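Local atomic coordinates of ChiX (PDB entry 5OPZ), a protein that acts as a zinc-dependent L-Ala D-Glu endopeptidase, a peptidoglycan hydrolase required for chitinase secretion by Serratia marcescens. Residues 101-104 and 105-109; 33-36 and 37-41. One frame throughout, in Å; residues are numbered along the deposited sequence.

Interaction 1 of 2, residues 101-104 and 105-109; sequences AVRR and AAREC
Arg104 and Glu108, one helical turn apart, form a salt bridge in which Arg104 NE, not a terminal nitrogen, lies 3.0 Å from Glu108 OE2. The bond is nearly straight, with an angle of 170° at the hydrogen. OE2 sits at the edge of the guanidinium and close to its plane, and is met from its syn side; NE lies 34° out of the carboxylate plane, and the two flat groups stand steeply to each other. The arginine chain runs extended from CG to NE, whereas in Glu108 CG stands beside the backbone N (chi1 -74°), which tilts the carboxylate back toward Arg104. The other oxygen, OE1, is engaged by Tyr39 OH.

Such i to i+4 pairing belongs to the alpha-helix 92-109, whose main-chain ladder includes Arg107 N to Arg103 O and Glu108 N to Arg104 O. On its outer side Arg107, in one of two modelled conformers, bends back at chi3 and lays one guanidinium face over Arg104 CA, with Arg107 NH2 3.9 Å from that CA. In this conformer the guanidinium groups of Arg103 and Arg107 are nearly parallel, but their charged atoms are not in contact. Arg103 reaches away to a salt bridge with Glu118.

Interaction 2 of 2, residues 33-36 and 37-41; sequences IRLA and LRYSL
Leu35, in one of two modelled conformers, overlaps the outer half of the Tyr39 ring, its branch point and CD1 methyl lying against the phenol end. Leu35 CG approaches Tyr39 CE2 to 3.5 Å, and Leu35 CD1 is 3.3 Å from Tyr39 OH, a hydroxyl bonded to Glu108. The leucine reaches the ring because its CG swings beside its own carbonyl carbon (chi1 -170°), directing the branched end along the helix toward Tyr39. Nearer the ring's base, Leu35 O lies over one face, 3.7 Å above the plane and offset toward the rim, so main and side chain of one residue both pack on the ring.

These residues form the C-terminal end of helix 27-39, where the alpha-helical ladder tightens. Leu37 N still bonds to Ile33 O four residues back, but Arg38 N turns to Leu35 O at 2.9 Å, an i to i+3 bond with the donor above the carbonyl plane; Tyr39 N reaches that oxygen only weakly. Ala36 O receives two N-H groups, from Tyr39 N at 3.1 Å and Ser40 N at 3.0 Å, the latter much straighter to the carbonyl. Ser40 is the first residue to leave helical backbone angles, and its OG bonds to Val42 O. On the inner side Leu37 keeps CG 3.5 Å from Ile33 O, and both side chains pack on Phe44 of strand 44-48.

In the fold
Interactions 1 and 2 lie within two different helices, 92-109 and 27-39, that pack together; the centres of the two interactions are about 9 Å apart. Tyr39 joins them, with Arg104 making a cation-pi contact to the ring whose hydroxyl meets Glu108. Elsewhere along the seam the contacts are apolar, with Val102 on Ala36 and Ala105 on Leu35. In 101-109 the exposed residues carrying the contact are charged and the small buried ones face helix 27-39 or strand 113-115; in 33-41 the side-chain contact is aliphatic on aromatic, and the buried face looks to strand 44-48. The two helices cover opposite outermost strands of the sheet.

Interaction 1 of 2, residues 101-104 and 105-109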
loop_
_atom_site.group_PDB
_atom_site.type_symbol
_atom_site.label_atom_id
_atom_site.label_comp_id
_atom_site.label_asym_id
_atom_site.label_seq_id
_atom_site.Cartn_x
_atom_site.Cartn_y
_atom_site.Cartn_z
ATOM N N ALA A 101 -5.697 6.241 -7.759
ATOM C CA ALA A 101 -5.169 7.323 -6.971
ATOM C C ALA A 101 -3.644 7.209 -6.797
ATOM O O ALA A 101 -2.944 8.216 -6.891
ATOM C CB ALA A 101 -5.845 7.363 -5.639
ATOM N N VAL A 102 -3.152 6.006 -6.492
ATOM C CA VAL A 102 -1.742 5.789 -6.364
ATOM C C VAL A 102 -1.021 6.073 -7.659
ATOM O O VAL A 102 0.045 6.714 -7.628
ATOM C CB VAL A 102 -1.406 4.390 -5.818
ATOM C CG1 VAL A 102 0.107 4.160 -5.836
ATOM C CG2 VAL A 102 -1.957 4.221 -4.432
ATOM N N ARG A 103 -1.565 5.613 -8.772
ATOM C CA ARG A 103 -0.934 5.845 -10.081
ATOM C C ARG A 103 -0.876 7.313 -10.433
ATOM O O ARG A 103 0.129 7.785 -10.965
ATOM C CB ARG A 103 -1.752 5.105 -11.158
ATOM C CG ARG A 103 -1.204 4.859 -12.531
ATOM C CD ARG A 103 -2.041 3.863 -13.377
ATOM N NE ARG A 103 -2.249 2.540 -12.798
ATOM C CZ ARG A 103 -3.415 1.997 -12.393
ATOM N NH1 ARG A 103 -4.601 2.623 -12.457
ATOM N NH2 ARG A 103 -3.388 0.754 -11.924
ATOM N N ARG A 104 -1.894 8.070 -10.077
ATOM C CA ARG A 104 -1.885 9.515 -10.343
ATOM C C ARG A 104 -0.840 10.177 -9.448
ATOM O O ARG A 104 -0.008 10.966 -9.927
ATOM C CB ARG A 104 -3.246 10.127 -10.073
ATOM C CG ARG A 104 -3.278 11.638 -10.138
ATOM C CD ARG A 104 -4.625 12.213 -9.764
ATOM N NE ARG A 104 -4.493 13.638 -9.551
ATOM C CZ ARG A 104 -5.467 14.434 -9.126
ATOM N NH1 ARG A 104 -6.674 13.950 -8.879
ATOM N NH2 ARG A 104 -5.234 15.720 -8.960
ATOM N N ALA A 105 -0.844 9.902 -8.139
ATOM C CA ALA A 105 0.185 10.433 -7.264
ATOM C C ALA A 105 1.588 10.092 -7.722
ATOM O O ALA A 105 2.502 10.949 -7.661
ATOM C CB ALA A 105 -0.041 9.979 -5.825
ATOM N N ALA A 106 1.785 8.825 -8.053
ATOM C CA ALA A 106 3.077 8.384 -8.483
ATOM C C ALA A 106 3.565 9.183 -9.665
ATOM O O ALA A 106 4.726 9.632 -9.712
ATOM C CB ALA A 106 3.040 6.895 -8.771
ATOM N N ARG A 107 2.715 9.325 -10.662
ATOM C CA ARG A 107 3.036 10.072 -11.847
ATOM C C ARG A 107 3.402 11.509 -11.550
ATOM O O ARG A 107 4.410 12.044 -12.049
ATOM C CB ARG A 107 1.824 10.043 -12.770
ATOM C CG ARG A 107 2.116 10.499 -14.175
ATOM C CD ARG A 107 0.973 10.125 -15.106
ATOM N NE ARG A 107 -0.321 10.689 -14.743
ATOM C CZ ARG A 107 -1.345 9.960 -14.311
ATOM N NH1 ARG A 107 -1.218 8.652 -14.187
ATOM N NH2 ARG A 107 -2.501 10.535 -14.025
ATOM N N GLU A 108 2.600 12.140 -10.715
ATOM C CA GLU A 108 2.870 13.516 -10.324
ATOM C C GLU A 108 4.244 13.647 -9.659
ATOM O O GLU A 108 4.897 14.668 -9.831
ATOM C CB GLU A 108 1.776 14.006 -9.397
ATOM C CG GLU A 108 0.480 14.298 -10.149
ATOM C CD GLU A 108 -0.638 14.710 -9.256
ATOM O OE1 GLU A 108 -0.374 14.880 -8.041
ATOM O OE2 GLU A 108 -1.749 14.820 -9.789
ATOM N N CYS A 109 4.655 12.626 -8.898
ATOM C CA CYS A 109 5.942 12.642 -8.193
ATOM C C CYS A 109 7.101 12.159 -9.020
ATOM O O CYS A 109 8.251 12.211 -8.563
ATOM C CB CYS A 109 5.874 11.786 -6.916
ATOM S SG CYS A 109 4.744 12.421 -5.655
#

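Interaction 2 of 2, residues 33-36 and 37-41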
loop_
_atom_site.group_PDB
_atom_site.type_symbol
_atom_site.label_atom_id
_atom_site.label_comp_id
_atom_site.label_asym_id
_atom_site.label_seq_id
_atom_site.Cartn_x
_atom_site.Cartn_y
_atom_site.Cartn_z
ATOM N N ILE A 33 2.030 7.776 -1.269
ATOM C CA ILE A 33 0.837 7.273 -0.601
ATOM C C ILE A 33 0.080 8.414 0.052
ATOM O O ILE A 33 -1.169 8.420 0.059
ATOM C CB ILE A 33 1.156 6.152 0.414
ATOM C CG1 ILE A 33 1.779 4.928 -0.295
ATOM C CG2 ILE A 33 -0.089 5.737 1.176
ATOM C CD1 ILE A 33 0.931 4.221 -1.350
ATOM N N ARG A 34 0.798 9.369 0.629
ATOM C CA ARG A 34 0.107 10.502 1.271
ATOM C C ARG A 34 -0.704 11.318 0.261
ATOM O O ARG A 34 -1.828 11.737 0.578
ATOM C CB ARG A 34 1.081 11.419 2.023
ATOM C CG ARG A 34 1.619 10.719 3.276
ATOM C CD ARG A 34 2.609 11.520 4.072
ATOM N NE ARG A 34 1.875 12.591 4.746
ATOM C CZ ARG A 34 2.173 13.893 4.718
ATOM N NH1 ARG A 34 3.207 14.336 4.049
ATOM N NH2 ARG A 34 1.397 14.744 5.371
ATOM N N LEU A 35 -0.153 11.510 -0.946
ATOM C CA LEU A 35 -0.871 12.160 -1.999
ATOM C C LEU A 35 -2.049 11.316 -2.475
ATOM O O LEU A 35 -3.135 11.824 -2.677
ATOM C CB LEU A 35 0.102 12.467 -3.084
ATOM C CG LEU A 35 -0.391 13.364 -4.192
ATOM C CD1 LEU A 35 -0.981 14.657 -3.658
ATOM C CD2 LEU A 35 0.761 13.623 -5.144
ATOM N N ALA A 36 -1.872 10.000 -2.547
ATOM C CA ALA A 36 -2.993 9.153 -2.930
ATOM C C ALA A 36 -4.174 9.200 -1.956
ATOM O O ALA A 36 -5.329 9.065 -2.393
ATOM C CB ALA A 36 -2.567 7.726 -3.132
ATOM N N LEU A 37 -3.887 9.402 -0.673
ATOM C CA LEU A 37 -4.998 9.627 0.289
ATOM C C LEU A 37 -5.870 10.806 -0.093
ATOM O O LEU A 37 -7.042 10.826 0.228
ATOM C CB LEU A 37 -4.481 9.859 1.706
ATOM C CG LEU A 37 -3.793 8.653 2.360
ATOM C CD1 LEU A 37 -2.946 9.061 3.551
ATOM C CD2 LEU A 37 -4.875 7.687 2.810
ATOM N N ARG A 38 -5.320 11.817 -0.721
ATOM C CA ARG A 38 -6.099 12.960 -1.160
ATOM C C ARG A 38 -6.962 12.694 -2.348
ATOM O O ARG A 38 -7.997 13.332 -2.519
ATOM C CB ARG A 38 -5.178 14.109 -1.525
ATOM C CG ARG A 38 -4.186 14.551 -0.480
ATOM C CD ARG A 38 -4.755 14.692 0.892
ATOM N NE ARG A 38 -5.966 15.498 0.916
ATOM C CZ ARG A 38 -6.665 15.737 2.017
ATOM N NH1 ARG A 38 -6.276 15.272 3.190
ATOM N NH2 ARG A 38 -7.787 16.453 1.937
ATOM N N TYR A 39 -6.520 11.802 -3.218
ATOM C CA TYR A 39 -7.146 11.566 -4.514
ATOM C C TYR A 39 -8.140 10.435 -4.568
ATOM O O TYR A 39 -9.033 10.450 -5.385
ATOM C CB TYR A 39 -6.104 11.282 -5.590
ATOM C CG TYR A 39 -5.098 12.437 -5.843
ATOM C CD1 TYR A 39 -5.412 13.790 -5.582
ATOM C CD2 TYR A 39 -3.840 12.155 -6.318
ATOM C CE1 TYR A 39 -4.504 14.800 -5.823
ATOM C CE2 TYR A 39 -2.938 13.137 -6.548
ATOM C CZ TYR A 39 -3.269 14.446 -6.283
ATOM O OH TYR A 39 -2.367 15.393 -6.538
ATOM N N SER A 40 -7.938 9.416 -3.745
ATOM C CA SER A 40 -8.773 8.219 -3.796
ATOM C C SER A 40 -10.232 8.479 -3.442
ATOM O O SER A 40 -10.505 9.127 -2.445
ATOM C CB SER A 40 -8.237 7.186 -2.827
ATOM O OG SER A 40 -8.952 5.975 -2.960
ATOM N N LEU A 41 -11.154 7.958 -4.251
ATOM C CA LEU A 41 -12.577 7.971 -3.884
ATOM C C LEU A 41 -12.885 7.027 -2.719
ATOM O O LEU A 41 -13.894 7.148 -2.080
ATOM C CB LEU A 41 -13.463 7.655 -5.122
ATOM C CG LEU A 41 -13.770 8.781 -6.114
ATOM C CD1 LEU A 41 -14.720 9.778 -5.456
ATOM C CD2 LEU A 41 -12.549 9.487 -6.668
#